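CRISPR-associated protein,CRISPR-associated endonuclease Cas9 (Corynebacterium diphtheriae, PDB 6JOO) is an engineered form of a type II-C Cas9, an RNA-guided endonuclease whose full-length form cuts both strands of target DNA with RuvC-like and HNH domains. Local coordinates at residues A[854-868]-A[882-896]. Sequence-based numbering, arbitrary orientation.
Sequences FSPSKLRLRPLQMSK and IIDRPGWLPAVNKLF. With nucleotides of chain C; nucleotides of chain D.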
loop_
_atom_site.group_PDB
_atom_site.type_symbol
_atom_site.label_atom_id
_atom_site.label_comp_id
_atom_site.label_asym_id
_atom_site.label_seq_id
_atom_site.Cartn_x
_atom_site.Cartn_y
_atom_site.Cartn_z
ATOM N N PHE A 854 7.995 9.075 -22.583
ATOM C CA PHE A 854 9.187 9.830 -22.206
ATOM C C PHE A 854 8.978 11.329 -22.378
ATOM O O PHE A 854 9.072 12.098 -21.416
ATOM C CB PHE A 854 10.379 9.345 -23.032
ATOM C CG PHE A 854 11.703 9.893 -22.577
ATOM C CD1 PHE A 854 12.344 9.355 -21.472
ATOM C CD2 PHE A 854 12.312 10.936 -23.259
ATOM C CE1 PHE A 854 13.563 9.852 -21.051
ATOM C CE2 PHE A 854 13.531 11.435 -22.842
ATOM C CZ PHE A 854 14.158 10.891 -21.737
ATOM N N SER A 855 8.716 11.761 -23.601
ATOM C CA SER A 855 8.520 13.170 -23.901
ATOM C C SER A 855 7.140 13.354 -24.523
ATOM O O SER A 855 6.445 12.364 -24.793
ATOM C CB SER A 855 9.613 13.663 -24.850
ATOM O OG SER A 855 9.262 13.358 -26.186
ATOM N N PRO A 856 6.699 14.595 -24.760
ATOM C CA PRO A 856 5.473 14.801 -25.550
ATOM C C PRO A 856 5.563 14.289 -26.977
ATOM O O PRO A 856 4.573 14.382 -27.710
ATOM C CB PRO A 856 5.286 16.325 -25.523
ATOM C CG PRO A 856 6.043 16.780 -24.303
ATOM C CD PRO A 856 7.175 15.833 -24.114
ATOM N N SER A 857 6.698 13.719 -27.372
ATOM C CA SER A 857 6.890 13.227 -28.728
ATOM C C SER A 857 7.698 11.937 -28.786
ATOM O O SER A 857 8.031 11.485 -29.888
ATOM C CB SER A 857 7.588 14.295 -29.581
ATOM O OG SER A 857 8.768 14.742 -28.943
ATOM N N LYS A 858 8.023 11.334 -27.644
ATOM C CA LYS A 858 8.886 10.166 -27.594
ATOM C C LYS A 858 8.287 9.118 -26.675
ATOM O O LYS A 858 7.675 9.441 -25.656
ATOM C CB LYS A 858 10.298 10.514 -27.106
ATOM C CG LYS A 858 11.107 11.320 -28.087
ATOM C CD LYS A 858 12.397 11.816 -27.469
ATOM C CE LYS A 858 13.330 12.351 -28.541
ATOM N NZ LYS A 858 12.629 13.271 -29.480
ATOM N N LEU A 859 8.479 7.861 -27.054
ATOM C CA LEU A 859 8.116 6.705 -26.251
ATOM C C LEU A 859 9.336 6.175 -25.514
ATOM O O LEU A 859 10.477 6.381 -25.931
ATOM C CB LEU A 859 7.538 5.601 -27.130
ATOM C CG LEU A 859 6.029 5.585 -27.296
ATOM C CD1 LEU A 859 5.666 4.670 -28.442
ATOM C CD2 LEU A 859 5.401 5.103 -26.005
ATOM N N ARG A 860 9.083 5.471 -24.415
ATOM C CA ARG A 860 10.121 4.731 -23.705
ATOM C C ARG A 860 9.839 3.245 -23.881
ATOM O O ARG A 860 8.914 2.708 -23.262
ATOM C CB ARG A 860 10.174 5.102 -22.225
ATOM C CG ARG A 860 11.385 4.504 -21.513
ATOM C CD ARG A 860 11.244 4.508 -19.995
ATOM N NE ARG A 860 11.327 5.846 -19.417
ATOM C CZ ARG A 860 12.434 6.376 -18.907
ATOM N NH1 ARG A 860 13.562 5.679 -18.904
ATOM N NH2 ARG A 860 12.410 7.602 -18.399
ATOM N N LEU A 861 10.637 2.585 -24.713
ATOM C CA LEU A 861 10.460 1.177 -25.027
ATOM C C LEU A 861 11.688 0.382 -24.612
ATOM O O LEU A 861 12.817 0.871 -24.669
ATOM C CB LEU A 861 10.199 0.967 -26.518
ATOM C CG LEU A 861 9.112 1.836 -27.147
ATOM C CD1 LEU A 861 8.937 1.479 -28.615
ATOM C CD2 LEU A 861 7.801 1.689 -26.390
ATOM N N ARG A 862 11.454 -0.861 -24.212
ATOM C CA ARG A 862 12.478 -1.809 -23.844
ATOM C C ARG A 862 12.152 -3.159 -24.495
ATOM O O ARG A 862 10.993 -3.429 -24.795
ATOM C CB ARG A 862 12.576 -1.983 -22.322
ATOM C CG ARG A 862 13.186 -0.793 -21.605
ATOM C CD ARG A 862 13.565 -1.151 -20.176
ATOM N NE ARG A 862 14.125 -0.015 -19.449
ATOM C CZ ARG A 862 13.410 0.815 -18.697
ATOM N NH1 ARG A 862 12.103 0.634 -18.572
ATOM N NH2 ARG A 862 14.000 1.824 -18.068
ATOM N N PRO A 863 13.167 -3.978 -24.734
ATOM C CA PRO A 863 12.891 -5.313 -25.298
ATOM C C PRO A 863 11.980 -6.112 -24.377
ATOM O O PRO A 863 12.198 -6.184 -23.165
ATOM C CB PRO A 863 14.289 -5.936 -25.408
ATOM C CG PRO A 863 15.215 -4.771 -25.495
ATOM C CD PRO A 863 14.608 -3.714 -24.621
ATOM N N LEU A 864 10.941 -6.712 -24.968
ATOM C CA LEU A 864 9.913 -7.372 -24.164
ATOM C C LEU A 864 10.453 -8.609 -23.456
ATOM O O LEU A 864 10.132 -8.848 -22.286
ATOM C CB LEU A 864 8.713 -7.742 -25.041
ATOM C CG LEU A 864 7.643 -8.677 -24.462
ATOM C CD1 LEU A 864 7.012 -8.091 -23.203
ATOM C CD2 LEU A 864 6.572 -8.995 -25.501
ATOM N N GLN A 865 11.275 -9.403 -24.142
ATOM C CA GLN A 865 11.664 -10.727 -23.673
ATOM C C GLN A 865 12.987 -10.732 -22.914
ATOM O O GLN A 865 13.584 -11.801 -22.743
ATOM C CB GLN A 865 11.737 -11.698 -24.857
ATOM C CG GLN A 865 10.430 -11.864 -25.623
ATOM C CD GLN A 865 10.615 -12.572 -26.956
ATOM O OE1 GLN A 865 11.723 -12.641 -27.489
ATOM N NE2 GLN A 865 9.525 -13.100 -27.503
HETATM N N MSE A 866 13.457 -9.579 -22.447
HETATM C CA MSE A 866 14.765 -9.538 -21.794
HETATM C C MSE A 866 14.739 -8.905 -20.406
HETATM O O MSE A 866 13.884 -8.075 -20.101
HETATM C CB MSE A 866 15.768 -8.800 -22.675
HETATM C CG MSE A 866 15.954 -9.457 -24.017
HETATM SE SE MSE A 866 16.985 -8.394 -25.252
HETATM C CE MSE A 866 16.293 -9.169 -26.904
ATOM N N SER A 867 15.690 -9.314 -19.573
ATOM C CA SER A 867 15.816 -8.840 -18.207
ATOM C C SER A 867 17.207 -8.256 -17.998
ATOM O O SER A 867 18.159 -8.597 -18.702
ATOM C CB SER A 867 15.558 -9.975 -17.209
ATOM O OG SER A 867 15.511 -9.487 -15.881
ATOM N N LYS A 868 17.313 -7.364 -17.013
ATOM C CA LYS A 868 18.579 -6.684 -16.761
ATOM C C LYS A 868 19.602 -7.607 -16.111
ATOM O O LYS A 868 20.809 -7.406 -16.284
ATOM C CB LYS A 868 18.351 -5.461 -15.875
ATOM C CG LYS A 868 17.229 -4.552 -16.337
ATOM C CD LYS A 868 17.020 -3.411 -15.359
ATOM C CE LYS A 868 16.795 -3.927 -13.949
ATOM N NZ LYS A 868 16.614 -2.816 -12.975
ATOM N N ILE A 882 19.814 0.046 -23.515
ATOM C CA ILE A 882 18.536 -0.314 -24.115
ATOM C C ILE A 882 17.670 -1.123 -23.151
ATOM O O ILE A 882 16.444 -0.959 -23.126
ATOM C CB ILE A 882 18.781 -1.066 -25.437
ATOM C CG1 ILE A 882 19.357 -0.120 -26.486
ATOM C CG2 ILE A 882 17.502 -1.714 -25.957
ATOM C CD1 ILE A 882 18.489 1.095 -26.761
ATOM N N ILE A 883 18.276 -1.982 -22.337
ATOM C CA ILE A 883 17.538 -2.900 -21.479
ATOM C C ILE A 883 17.372 -2.351 -20.066
ATOM O O ILE A 883 16.340 -2.572 -19.432
ATOM C CB ILE A 883 18.235 -4.277 -21.461
ATOM C CG1 ILE A 883 18.508 -4.746 -22.899
ATOM C CG2 ILE A 883 17.390 -5.300 -20.701
ATOM C CD1 ILE A 883 19.106 -6.139 -22.986
ATOM N N ASP A 884 18.365 -1.617 -19.549
ATOM C CA ASP A 884 18.316 -1.154 -18.150
ATOM C C ASP A 884 17.796 0.264 -18.080
ATOM O O ASP A 884 16.692 0.512 -17.552
ATOM C CB ASP A 884 19.702 -1.279 -17.502
ATOM C CG ASP A 884 19.686 -0.994 -15.994
ATOM O OD1 ASP A 884 18.617 -0.668 -15.424
ATOM O OD2 ASP A 884 20.758 -1.101 -15.369
ATOM N N ARG A 885 18.556 1.232 -18.582
ATOM C CA ARG A 885 18.180 2.630 -18.438
ATOM C C ARG A 885 18.905 3.445 -19.497
ATOM O O ARG A 885 20.112 3.259 -19.689
ATOM C CB ARG A 885 18.510 3.129 -17.027
ATOM C CG ARG A 885 18.265 4.606 -16.786
ATOM C CD ARG A 885 18.645 4.979 -15.367
ATOM N NE ARG A 885 18.345 6.376 -15.089
ATOM C CZ ARG A 885 17.159 6.815 -14.684
ATOM N NH1 ARG A 885 16.160 5.961 -14.506
ATOM N NH2 ARG A 885 16.970 8.107 -14.459
ATOM N N PRO A 886 18.213 4.342 -20.220
ATOM C CA PRO A 886 16.777 4.610 -20.094
ATOM C C PRO A 886 15.912 3.814 -21.066
ATOM O O PRO A 886 14.688 3.916 -21.011
ATOM C CB PRO A 886 16.689 6.098 -20.417
ATOM C CG PRO A 886 17.738 6.279 -21.465
ATOM C CD PRO A 886 18.860 5.314 -21.122
ATOM N N GLY A 887 16.541 3.044 -21.945
ATOM C CA GLY A 887 15.828 2.277 -22.947
ATOM C C GLY A 887 15.765 3.005 -24.275
ATOM O O GLY A 887 16.235 4.135 -24.438
ATOM N N TRP A 888 15.175 2.316 -25.245
ATOM C CA TRP A 888 14.951 2.911 -26.554
ATOM C C TRP A 888 13.924 4.030 -26.434
ATOM O O TRP A 888 12.839 3.833 -25.879
ATOM C CB TRP A 888 14.480 1.848 -27.545
ATOM C CG TRP A 888 14.399 2.329 -28.961
ATOM C CD1 TRP A 888 15.007 3.428 -29.491
ATOM C CD2 TRP A 888 13.659 1.726 -30.032
ATOM N NE1 TRP A 888 14.696 3.545 -30.824
ATOM C CE2 TRP A 888 13.869 2.514 -31.181
ATOM C CE3 TRP A 888 12.839 0.596 -30.131
ATOM C CZ2 TRP A 888 13.290 2.210 -32.412
ATOM C CZ3 TRP A 888 12.265 0.297 -31.355
ATOM C CH2 TRP A 888 12.492 1.101 -32.478
ATOM N N LEU A 889 14.276 5.210 -26.948
ATOM C CA LEU A 889 13.459 6.416 -26.831
ATOM C C LEU A 889 13.107 6.926 -28.225
ATOM O O LEU A 889 13.523 8.025 -28.618
ATOM C CB LEU A 889 14.184 7.492 -26.023
ATOM C CG LEU A 889 14.656 7.077 -24.624
ATOM C CD1 LEU A 889 15.463 8.178 -23.946
ATOM C CD2 LEU A 889 13.478 6.679 -23.754
ATOM N N PRO A 890 12.329 6.163 -28.992
ATOM C CA PRO A 890 12.034 6.571 -30.368
ATOM C C PRO A 890 11.038 7.714 -30.414
ATOM O O PRO A 890 10.210 7.887 -29.517
ATOM C CB PRO A 890 11.446 5.304 -30.990
ATOM C CG PRO A 890 10.786 4.626 -29.846
ATOM C CD PRO A 890 11.603 4.935 -28.622
ATOM N N ALA A 891 11.131 8.508 -31.475
ATOM C CA ALA A 891 10.117 9.521 -31.722
ATOM C C ALA A 891 8.828 8.858 -32.185
ATOM O O ALA A 891 8.849 7.892 -32.952
ATOM C CB ALA A 891 10.599 10.528 -32.765
ATOM N N VAL A 892 7.701 9.386 -31.709
ATOM C CA VAL A 892 6.405 8.793 -32.022
ATOM C C VAL A 892 6.137 8.842 -33.521
ATOM O O VAL A 892 5.668 7.862 -34.114
ATOM C CB VAL A 892 5.302 9.498 -31.214
ATOM C CG1 VAL A 892 3.931 9.252 -31.830
ATOM C CG2 VAL A 892 5.344 9.033 -29.764
ATOM N N ASN A 893 6.437 9.976 -34.161
ATOM C CA ASN A 893 6.162 10.103 -35.589
ATOM C C ASN A 893 7.069 9.199 -36.413
ATOM O O ASN A 893 6.615 8.569 -37.375
ATOM C CB ASN A 893 6.313 11.556 -36.034
ATOM C CG ASN A 893 5.948 11.751 -37.491
ATOM O OD1 ASN A 893 5.135 11.005 -38.035
ATOM N ND2 ASN A 893 6.553 12.745 -38.132
ATOM N N LYS A 894 8.351 9.122 -36.054
ATOM C CA LYS A 894 9.266 8.254 -36.787
ATOM C C LYS A 894 8.902 6.787 -36.598
ATOM O O LYS A 894 8.931 6.003 -37.553
ATOM C CB LYS A 894 10.704 8.515 -36.338
ATOM C CG LYS A 894 11.763 7.785 -37.148
ATOM C CD LYS A 894 13.141 7.959 -36.524
ATOM C CE LYS A 894 14.235 7.418 -37.435
ATOM N NZ LYS A 894 15.572 7.476 -36.774
ATOM N N LEU A 895 8.533 6.408 -35.373
ATOM C CA LEU A 895 8.262 5.007 -35.064
ATOM C C LEU A 895 7.030 4.500 -35.802
ATOM O O LEU A 895 7.044 3.410 -36.384
ATOM C CB LEU A 895 8.088 4.838 -33.554
ATOM C CG LEU A 895 7.584 3.491 -33.041
ATOM C CD1 LEU A 895 8.636 2.419 -33.226
ATOM C CD2 LEU A 895 7.175 3.586 -31.582
ATOM N N PHE A 896 5.947 5.274 -35.782
ATOM C CA PHE A 896 4.688 4.799 -36.342
ATOM C C PHE A 896 4.639 4.947 -37.854
ATOM O O PHE A 896 3.869 4.243 -38.518
ATOM C CB PHE A 896 3.521 5.543 -35.695
ATOM C CG PHE A 896 3.264 5.135 -34.276
ATOM C CD1 PHE A 896 3.371 3.808 -33.901
ATOM C CD2 PHE A 896 2.931 6.074 -33.314
ATOM C CE1 PHE A 896 3.138 3.422 -32.602
ATOM C CE2 PHE A 896 2.699 5.692 -32.007
ATOM C CZ PHE A 896 2.804 4.364 -31.651
ATOM P P DG C 2 11.520 3.508 -16.365
ATOM O OP1 DG C 2 10.628 2.691 -17.218
ATOM O OP2 DG C 2 12.885 3.841 -16.837
ATOM O "O5'" DG C 2 10.766 4.862 -15.958
ATOM C "C5'" DG C 2 9.379 4.837 -15.653
ATOM C "C4'" DG C 2 8.930 6.156 -15.049
ATOM O "O4'" DG C 2 9.776 6.475 -13.922
ATOM C "C3'" DG C 2 9.021 7.359 -15.976
ATOM O "O3'" DG C 2 7.815 7.490 -16.728
ATOM C "C2'" DG C 2 9.189 8.509 -14.990
ATOM C "C1'" DG C 2 10.015 7.869 -13.875
ATOM N N9 DG C 2 11.458 8.099 -13.980
ATOM C C8 DG C 2 12.404 7.229 -14.471
ATOM N N7 DG C 2 13.620 7.703 -14.428
ATOM C C5 DG C 2 13.474 8.964 -13.868
ATOM C C6 DG C 2 14.446 9.949 -13.571
ATOM O O6 DG C 2 15.670 9.900 -13.751
ATOM N N1 DG C 2 13.872 11.085 -13.010
ATOM C C2 DG C 2 12.531 11.247 -12.765
ATOM N N2 DG C 2 12.165 12.413 -12.217
ATOM N N3 DG C 2 11.609 10.333 -13.037
ATOM C C4 DG C 2 12.149 9.222 -13.584
ATOM P P DA D 2 15.108 8.980 -33.375
ATOM O OP1 DA D 2 15.409 7.671 -33.994
ATOM O OP2 DA D 2 13.968 9.124 -32.440
ATOM O "O5'" DA D 2 16.420 9.480 -32.620
ATOM C "C5'" DA D 2 17.695 9.257 -33.188
ATOM C "C4'" DA D 2 18.770 9.915 -32.345
ATOM O "O4'" DA D 2 18.387 11.278 -32.056
ATOM C "C3'" DA D 2 19.032 9.244 -30.995
ATOM O "O3'" DA D 2 20.379 8.822 -30.924
ATOM C "C2'" DA D 2 18.716 10.322 -29.947
ATOM C "C1'" DA D 2 18.771 11.615 -30.746
ATOM N N9 DA D 2 17.840 12.635 -30.261
ATOM C C8 DA D 2 16.504 12.705 -30.527
ATOM N N7 DA D 2 15.905 13.728 -29.969
ATOM C C5 DA D 2 16.915 14.378 -29.288
ATOM C C6 DA D 2 16.925 15.542 -28.493
ATOM N N6 DA D 2 15.831 16.272 -28.247
ATOM N N1 DA D 2 18.102 15.924 -27.957
ATOM C C2 DA D 2 19.191 15.187 -28.206
ATOM N N3 DA D 2 19.306 14.075 -28.936
ATOM C C4 DA D 2 18.120 13.721 -29.456
ATOM O "O5'" DG C 1 15.314 2.170 -13.993
ATOM C "C5'" DG C 1 14.283 1.244 -13.672
ATOM C "C4'" DG C 1 13.053 1.971 -13.168
ATOM O "O4'" DG C 1 13.325 2.515 -11.857
ATOM C "C3'" DG C 1 12.622 3.148 -14.024
ATOM O "O3'" DG C 1 11.676 2.719 -14.979
ATOM C "C2'" DG C 1 11.993 4.096 -13.010
ATOM C "C1'" DG C 1 12.831 3.837 -11.762
ATOM N N9 DG C 1 13.971 4.739 -11.601
ATOM C C8 DG C 1 15.297 4.429 -11.791
ATOM N N7 DG C 1 16.104 5.427 -11.557
ATOM C C5 DG C 1 15.260 6.465 -11.179
ATOM C C6 DG C 1 15.565 7.797 -10.803
ATOM O O6 DG C 1 16.677 8.340 -10.728
ATOM N N1 DG C 1 14.416 8.521 -10.495
ATOM C C2 DG C 1 13.136 8.022 -10.543
ATOM N N2 DG C 1 12.155 8.873 -10.212
ATOM N N3 DG C 1 12.836 6.775 -10.893
ATOM C C4 DG C 1 13.944 6.056 -11.196
#
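Leu889 sets CD1 over one face of the Phe854 ring, 3.8 Å from CD1 to the ring centroid, a CH-pi contact. The Arg860 guanidinium lies at the edge of that ring. One face of this guanidinium meets the phosphate of DG2 of chain C. Arg860 NH1 donates to Pro886 O at 3.0 Å; this oxygen sits 30° out of the guanidinium plane, and NH1 lies in the carbonyl plane, on a lone pair. Arg860 NE pairs with a further phosphate. The Arg862 guanidinium takes the DG2 phosphate at its edge, while Pro886 O lies over one face. Arg862 NH1 donates to OP1 of DG2 of chain C at 2.9 Å, and Arg862 NH2 donates to its OP2. The Arg862 chain runs extended from CG to NE (chi3 -179°), past the carbonyls of Ile882 and Ile883, and bonds Asp884 O weakly. Arg862 NH1 also forms a salt bridge with Asp851 of strand 847-855. The Arg885 guanidinium has N7 of DG1 of chain C over one face. At its edge, Arg885 NH1 donates to N7 of DG2 of chain C at 3.1 Å. Pro890 CB lies over one face of the Trp888 ring, which meets Trp848 at about 55°.

Leu861 N donates to Trp888 O at 2.8 Å, and Leu859 N to Pro890 O at 3.0 Å. Loop 885-891 therefore lies along edge strand 858-863 of the antiparallel sheet. Val892 N bonds Ser857 O. Leu859 and Leu861 both pack on Leu895.

Ala891, N-cap of helix 892-898, donates its N-H to OP2 of DA2 of chain D, and Lys894 NZ donates to its OP1. This is a DNA-binding surface of the Cas9 C-terminal domain; Arg885's base contacts are consistent with PAM recognition.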